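Long-range contact in putative phosphatase (PDB 3KYA), which is a putative bacterial phosphatase that binds zinc ions, its substrate and reaction not being established: residues A[124-138]-A[165-177]. Sequence-based numbering, arbitrary orientation. Where two conformers were deposited one is given.
With ZN (zinc ion), chain X; EDO (1,2-ethanediol), chain J.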
loop_
_atom_site.group_PDB
_atom_site.type_symbol
_atom_site.label_atom_id
_atom_site.label_comp_id
_atom_site.label_asym_id
_atom_site.label_seq_id
_atom_site.Cartn_x
_atom_site.Cartn_y
_atom_site.Cartn_z
ATOM N N ASP A 124 -8.850 16.977 38.828
ATOM C CA ASP A 124 -8.995 15.540 38.938
ATOM C C ASP A 124 -10.474 15.221 39.149
ATOM O O ASP A 124 -11.237 16.066 39.610
ATOM C CB ASP A 124 -8.148 14.983 40.087
ATOM C CG ASP A 124 -6.657 14.936 39.761
ATOM O OD1 ASP A 124 -6.246 15.147 38.596
ATOM O OD2 ASP A 124 -5.877 14.661 40.688
ATOM N N GLY A 125 -10.878 13.999 38.818
ATOM C CA GLY A 125 -12.269 13.594 38.941
ATOM C C GLY A 125 -12.791 12.711 37.816
ATOM O O GLY A 125 -12.019 12.115 37.067
ATOM N N PRO A 126 -14.122 12.635 37.686
ATOM C CA PRO A 126 -14.772 11.778 36.694
ATOM C C PRO A 126 -14.524 12.184 35.242
ATOM O O PRO A 126 -14.363 13.384 34.941
ATOM C CB PRO A 126 -16.269 11.911 37.050
ATOM C CG PRO A 126 -16.379 13.259 37.661
ATOM C CD PRO A 126 -15.100 13.468 38.417
ATOM N N PHE A 127 -14.485 11.200 34.337
ATOM C CA PHE A 127 -14.310 11.516 32.922
ATOM C C PHE A 127 -15.485 12.341 32.384
ATOM O O PHE A 127 -15.293 13.195 31.526
ATOM C CB PHE A 127 -14.205 10.280 32.018
ATOM C CG PHE A 127 -13.008 9.390 32.266
ATOM C CD1 PHE A 127 -11.926 9.783 33.042
ATOM C CD2 PHE A 127 -12.916 8.189 31.578
ATOM C CE1 PHE A 127 -10.835 8.943 33.222
ATOM C CE2 PHE A 127 -11.813 7.355 31.736
ATOM C CZ PHE A 127 -10.773 7.737 32.564
ATOM N N ASP A 128 -16.692 12.042 32.867
ATOM C CA ASP A 128 -17.917 12.706 32.413
ATOM C C ASP A 128 -18.519 13.611 33.479
ATOM O O ASP A 128 -18.221 13.472 34.661
ATOM C CB ASP A 128 -18.958 11.658 32.037
ATOM C CG ASP A 128 -18.512 10.790 30.883
ATOM O OD1 ASP A 128 -17.969 11.340 29.896
ATOM O OD2 ASP A 128 -18.722 9.564 30.960
ATOM N N GLY A 129 -19.383 14.522 33.044
ATOM C CA GLY A 129 -20.059 15.459 33.941
ATOM C C GLY A 129 -20.030 16.860 33.370
ATOM O O GLY A 129 -19.508 17.072 32.274
ATOM N N PRO A 130 -20.606 17.825 34.102
ATOM C CA PRO A 130 -20.600 19.210 33.654
ATOM C C PRO A 130 -19.224 19.844 33.848
ATOM O O PRO A 130 -18.457 19.395 34.702
ATOM C CB PRO A 130 -21.624 19.878 34.580
ATOM C CG PRO A 130 -21.584 19.090 35.817
ATOM C CD PRO A 130 -21.292 17.667 35.398
ATOM N N GLU A 131 -18.920 20.878 33.067
ATOM C CA GLU A 131 -17.668 21.606 33.222
ATOM C C GLU A 131 -17.659 22.109 34.664
ATOM O O GLU A 131 -18.698 22.518 35.180
ATOM C CB GLU A 131 -17.558 22.731 32.186
ATOM C CG GLU A 131 -17.634 22.227 30.726
ATOM C CD GLU A 131 -17.314 23.298 29.675
ATOM O OE1 GLU A 131 -17.068 24.468 30.047
ATOM O OE2 GLU A 131 -17.296 22.950 28.469
ATOM N N GLY A 132 -16.516 22.013 35.342
ATOM C CA GLY A 132 -16.431 22.339 36.774
ATOM C C GLY A 132 -16.379 21.072 37.606
ATOM O O GLY A 132 -15.895 21.074 38.738
ATOM N N VAL A 133 -16.884 19.974 37.043
ATOM C CA VAL A 133 -16.850 18.670 37.699
ATOM C C VAL A 133 -15.986 17.673 36.912
ATOM O O VAL A 133 -15.070 17.071 37.482
ATOM C CB VAL A 133 -18.257 18.077 37.859
ATOM C CG1 VAL A 133 -18.185 16.700 38.526
ATOM C CG2 VAL A 133 -19.156 19.030 38.665
ATOM N N LYS A 134 -16.263 17.503 35.616
ATOM C CA LYS A 134 -15.496 16.530 34.834
ATOM C C LYS A 134 -14.017 16.930 34.787
ATOM O O LYS A 134 -13.666 18.118 34.843
ATOM C CB LYS A 134 -16.078 16.287 33.433
ATOM C CG LYS A 134 -16.043 17.437 32.449
ATOM C CD LYS A 134 -16.466 16.951 31.058
ATOM C CE LYS A 134 -16.681 18.105 30.080
ATOM N NZ LYS A 134 -17.017 17.621 28.717
ATOM N N CYS A 135 -13.154 15.919 34.699
ATOM C CA CYS A 135 -11.720 16.136 34.734
ATOM C C CYS A 135 -11.162 16.850 33.494
ATOM O O CYS A 135 -11.740 16.821 32.401
ATOM C CB CYS A 135 -10.989 14.806 34.959
ATOM S SG CYS A 135 -11.014 13.685 33.522
ATOM N N CYS A 136 -10.031 17.503 33.703
ATOM C CA CYS A 136 -9.340 18.255 32.668
ATOM C C CYS A 136 -7.891 18.510 33.089
ATOM O O CYS A 136 -7.523 18.295 34.244
ATOM C CB CYS A 136 -10.065 19.570 32.376
ATOM S SG CYS A 136 -10.362 20.639 33.849
ATOM N N GLY A 137 -7.074 18.941 32.134
ATOM C CA GLY A 137 -5.663 19.237 32.372
ATOM C C GLY A 137 -4.928 18.902 31.091
ATOM O O GLY A 137 -5.115 19.590 30.076
ATOM N N PHE A 138 -4.097 17.866 31.158
ATOM C CA PHE A 138 -3.406 17.268 29.993
ATOM C C PHE A 138 -2.689 18.219 29.027
ATOM O O PHE A 138 -2.509 17.860 27.858
ATOM C CB PHE A 138 -4.448 16.491 29.155
ATOM C CG PHE A 138 -5.266 15.502 29.943
ATOM C CD1 PHE A 138 -4.698 14.319 30.384
ATOM C CD2 PHE A 138 -6.605 15.751 30.234
ATOM C CE1 PHE A 138 -5.432 13.405 31.112
ATOM C CE2 PHE A 138 -7.368 14.822 30.968
ATOM C CZ PHE A 138 -6.779 13.656 31.402
ATOM N N GLN A 165 -0.020 11.138 36.686
ATOM C CA GLN A 165 -1.444 10.873 36.872
ATOM C C GLN A 165 -1.859 9.475 36.443
ATOM O O GLN A 165 -1.191 8.821 35.629
ATOM C CB GLN A 165 -2.265 11.920 36.114
ATOM C CG GLN A 165 -2.108 13.341 36.661
ATOM C CD GLN A 165 -3.065 14.319 35.996
ATOM O OE1 GLN A 165 -3.086 14.456 34.770
ATOM N NE2 GLN A 165 -3.867 15.006 36.810
ATOM N N LEU A 166 -2.961 9.024 37.040
ATOM C CA LEU A 166 -3.576 7.751 36.739
ATOM C C LEU A 166 -4.908 7.995 36.041
ATOM O O LEU A 166 -5.814 8.616 36.617
ATOM C CB LEU A 166 -3.839 6.958 38.023
ATOM C CG LEU A 166 -4.652 5.673 37.854
ATOM C CD1 LEU A 166 -3.990 4.687 36.880
ATOM C CD2 LEU A 166 -4.887 5.019 39.217
ATOM N N ILE A 167 -5.007 7.493 34.811
ATOM C CA ILE A 167 -6.239 7.490 34.028
ATOM C C ILE A 167 -6.809 6.082 34.287
ATOM O O ILE A 167 -6.312 5.098 33.719
ATOM C CB ILE A 167 -5.947 7.725 32.522
ATOM C CG1 ILE A 167 -5.200 9.057 32.311
ATOM C CG2 ILE A 167 -7.229 7.631 31.683
ATOM C CD1 ILE A 167 -4.417 9.155 30.940
ATOM N N ASP A 168 -7.814 5.976 35.168
ATOM C CA ASP A 168 -8.376 4.672 35.558
ATOM C C ASP A 168 -9.567 4.387 34.652
ATOM O O ASP A 168 -10.640 4.963 34.797
ATOM C CB ASP A 168 -8.750 4.639 37.053
ATOM C CG ASP A 168 -9.044 3.226 37.568
ATOM O OD1 ASP A 168 -9.627 2.426 36.810
ATOM O OD2 ASP A 168 -8.707 2.914 38.746
ATOM N N LEU A 169 -9.342 3.505 33.686
ATOM C CA LEU A 169 -10.325 3.198 32.651
ATOM C C LEU A 169 -11.529 2.420 33.171
ATOM O O LEU A 169 -12.590 2.420 32.540
ATOM C CB LEU A 169 -9.638 2.419 31.522
ATOM C CG LEU A 169 -8.458 3.151 30.875
ATOM C CD1 LEU A 169 -7.676 2.250 29.907
ATOM C CD2 LEU A 169 -8.939 4.434 30.177
ATOM N N LYS A 170 -11.371 1.744 34.304
ATOM C CA LYS A 170 -12.465 0.967 34.884
ATOM C C LYS A 170 -13.464 1.859 35.615
ATOM O O LYS A 170 -14.669 1.765 35.359
ATOM C CB LYS A 170 -11.946 -0.114 35.848
ATOM C CG LYS A 170 -13.052 -0.999 36.469
ATOM C CD LYS A 170 -12.482 -1.884 37.580
ATOM C CE LYS A 170 -13.539 -2.766 38.211
ATOM N NZ LYS A 170 -14.626 -2.007 38.900
ATOM N N ASN A 171 -12.982 2.705 36.526
ATOM C CA ASN A 171 -13.913 3.574 37.270
ATOM C C ASN A 171 -14.088 4.947 36.610
ATOM O O ASN A 171 -14.866 5.764 37.094
ATOM C CB ASN A 171 -13.571 3.680 38.774
ATOM C CG ASN A 171 -12.294 4.442 39.054
ATOM O OD1 ASN A 171 -11.939 4.667 40.217
ATOM N ND2 ASN A 171 -11.602 4.840 38.011
ATOM N N ARG A 172 -13.392 5.178 35.490
ATOM C CA ARG A 172 -13.520 6.406 34.709
ATOM C C ARG A 172 -13.245 7.646 35.569
ATOM O O ARG A 172 -14.058 8.569 35.649
ATOM C CB ARG A 172 -14.895 6.460 34.021
ATOM C CG ARG A 172 -15.084 5.287 33.043
ATOM C CD ARG A 172 -16.418 5.272 32.340
ATOM N NE ARG A 172 -16.725 6.524 31.637
ATOM C CZ ARG A 172 -16.314 6.853 30.414
ATOM N NH1 ARG A 172 -15.506 6.056 29.713
ATOM N NH2 ARG A 172 -16.691 8.021 29.902
HETATM N N MSE A 173 -12.083 7.618 36.220
HETATM C CA MSE A 173 -11.626 8.656 37.129
HETATM C C MSE A 173 -10.181 8.993 36.855
HETATM O O MSE A 173 -9.379 8.092 36.615
HETATM C CB MSE A 173 -11.693 8.145 38.576
HETATM C CG MSE A 173 -13.068 7.812 39.131
HETATM SE SE MSE A 173 -14.099 9.418 39.460
HETATM C CE MSE A 173 -12.796 10.384 40.480
ATOM N N LEU A 174 -9.858 10.289 36.888
ATOM C CA LEU A 174 -8.494 10.790 36.785
ATOM C C LEU A 174 -8.024 11.156 38.181
ATOM O O LEU A 174 -8.738 11.848 38.920
ATOM C CB LEU A 174 -8.418 12.047 35.910
ATOM C CG LEU A 174 -7.056 12.727 35.735
ATOM C CD1 LEU A 174 -6.129 11.865 34.865
ATOM C CD2 LEU A 174 -7.208 14.114 35.104
ATOM N N SER A 175 -6.842 10.689 38.547
ATOM C CA SER A 175 -6.253 10.999 39.847
ATOM C C SER A 175 -4.769 11.332 39.693
ATOM O O SER A 175 -4.184 11.163 38.599
ATOM C CB SER A 175 -6.484 9.838 40.844
ATOM O OG SER A 175 -5.850 8.656 40.380
ATOM N N SER A 176 -4.168 11.835 40.779
ATOM C CA SER A 176 -2.754 12.220 40.813
ATOM C C SER A 176 -2.041 11.541 41.994
ATOM O O SER A 176 -1.674 12.203 42.974
ATOM C CB SER A 176 -2.625 13.737 40.919
ATOM O OG SER A 176 -3.310 14.378 39.864
ATOM N N PRO A 177 -1.833 10.217 41.903
ATOM C CA PRO A 177 -1.280 9.466 43.043
ATOM C C PRO A 177 0.219 9.659 43.316
ATOM O O PRO A 177 0.665 9.434 44.449
ATOM C CB PRO A 177 -1.544 8.009 42.648
ATOM C CG PRO A 177 -1.509 8.028 41.136
ATOM C CD PRO A 177 -2.099 9.347 40.738
HETATM ZN ZN ZN X . -8.234 1.148 39.659
HETATM C C1 EDO J . -16.071 13.085 28.151
HETATM O O1 EDO J . -16.741 12.013 27.475
HETATM C C2 EDO J . -15.110 13.783 27.187
HETATM O O2 EDO J . -14.909 15.152 27.571
HETATM O O HOH W 1 -5.926 17.081 36.436
HETATM O O HOH W 2 -4.833 16.193 33.373
HETATM O O HOH W 3 -9.399 0.255 38.499
HETATM O O HOH W 4 -8.050 -0.750 40.710
HETATM O O HOH W 5 -7.591 2.158 41.117
HETATM O O HOH W 6 -9.893 1.537 41.196
#
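Gln165 reaches Phe138 and Cys136 through two waters: one accepts from Phe138 N and donates to Gln165 OE1, which also bonds Tyr158, and the other accepts from Gln165 NE2 and donates to Cys136 O. The second N-H of that amide goes to Ser176 OG at 3.2 Å, with the oxygen in the amide plane. Next, Ile167 sets CG2 against Phe127 CZ (3.7 Å), deep beside Leu110. Asp168, one residue on, binds the zinc ion through OD2, together with His153. The turn then brings Arg172 over Phe127: Arg172 CA sits 3.6 Å from the ring centroid, almost straight above it, a CH-pi contact. The bent Arg172 chain curls round the ring rim, where Phe127 CD2 meets a guanidinium face with the two planes 76° apart. Arg172 NH2 carries on to Asp128 OD2 in a 2.8 Å salt bridge, reaching it from the syn side but tilted out of the carboxylate plane. Were Phe127 an alanine, the Ile167 methyl and the Arg172 guanidinium would probably lose the ring they pack on, leaving a gap between the strand and the loop. Selenomethionine Met173, its chain bent twice, lays SE alongside Pro126 N and CA, on the sheet face they share, and CE against the Gly125 backbone. Leu174 pairs with Gly125 by two backbone bonds, the Leu174 N to Gly125 O one (2.8 Å) nearly straight. Leu174 swings CG opposite its own amide nitrogen (chi1 178°), which carries CD2 to Phe138 CZ and Cys135 CB, both 3.8 Å away. Ser176 OG closes the row, donating to the syn lone pair of Asp124 OD2 at 2.7 Å. Arg172 and Met173 facing Asp168 make a G1 bulge in the hairpin, and strand 125-126 adds an antiparallel edge to strand 173-178, on the outer side of what looks like one blade of a six-bladed beta-propeller.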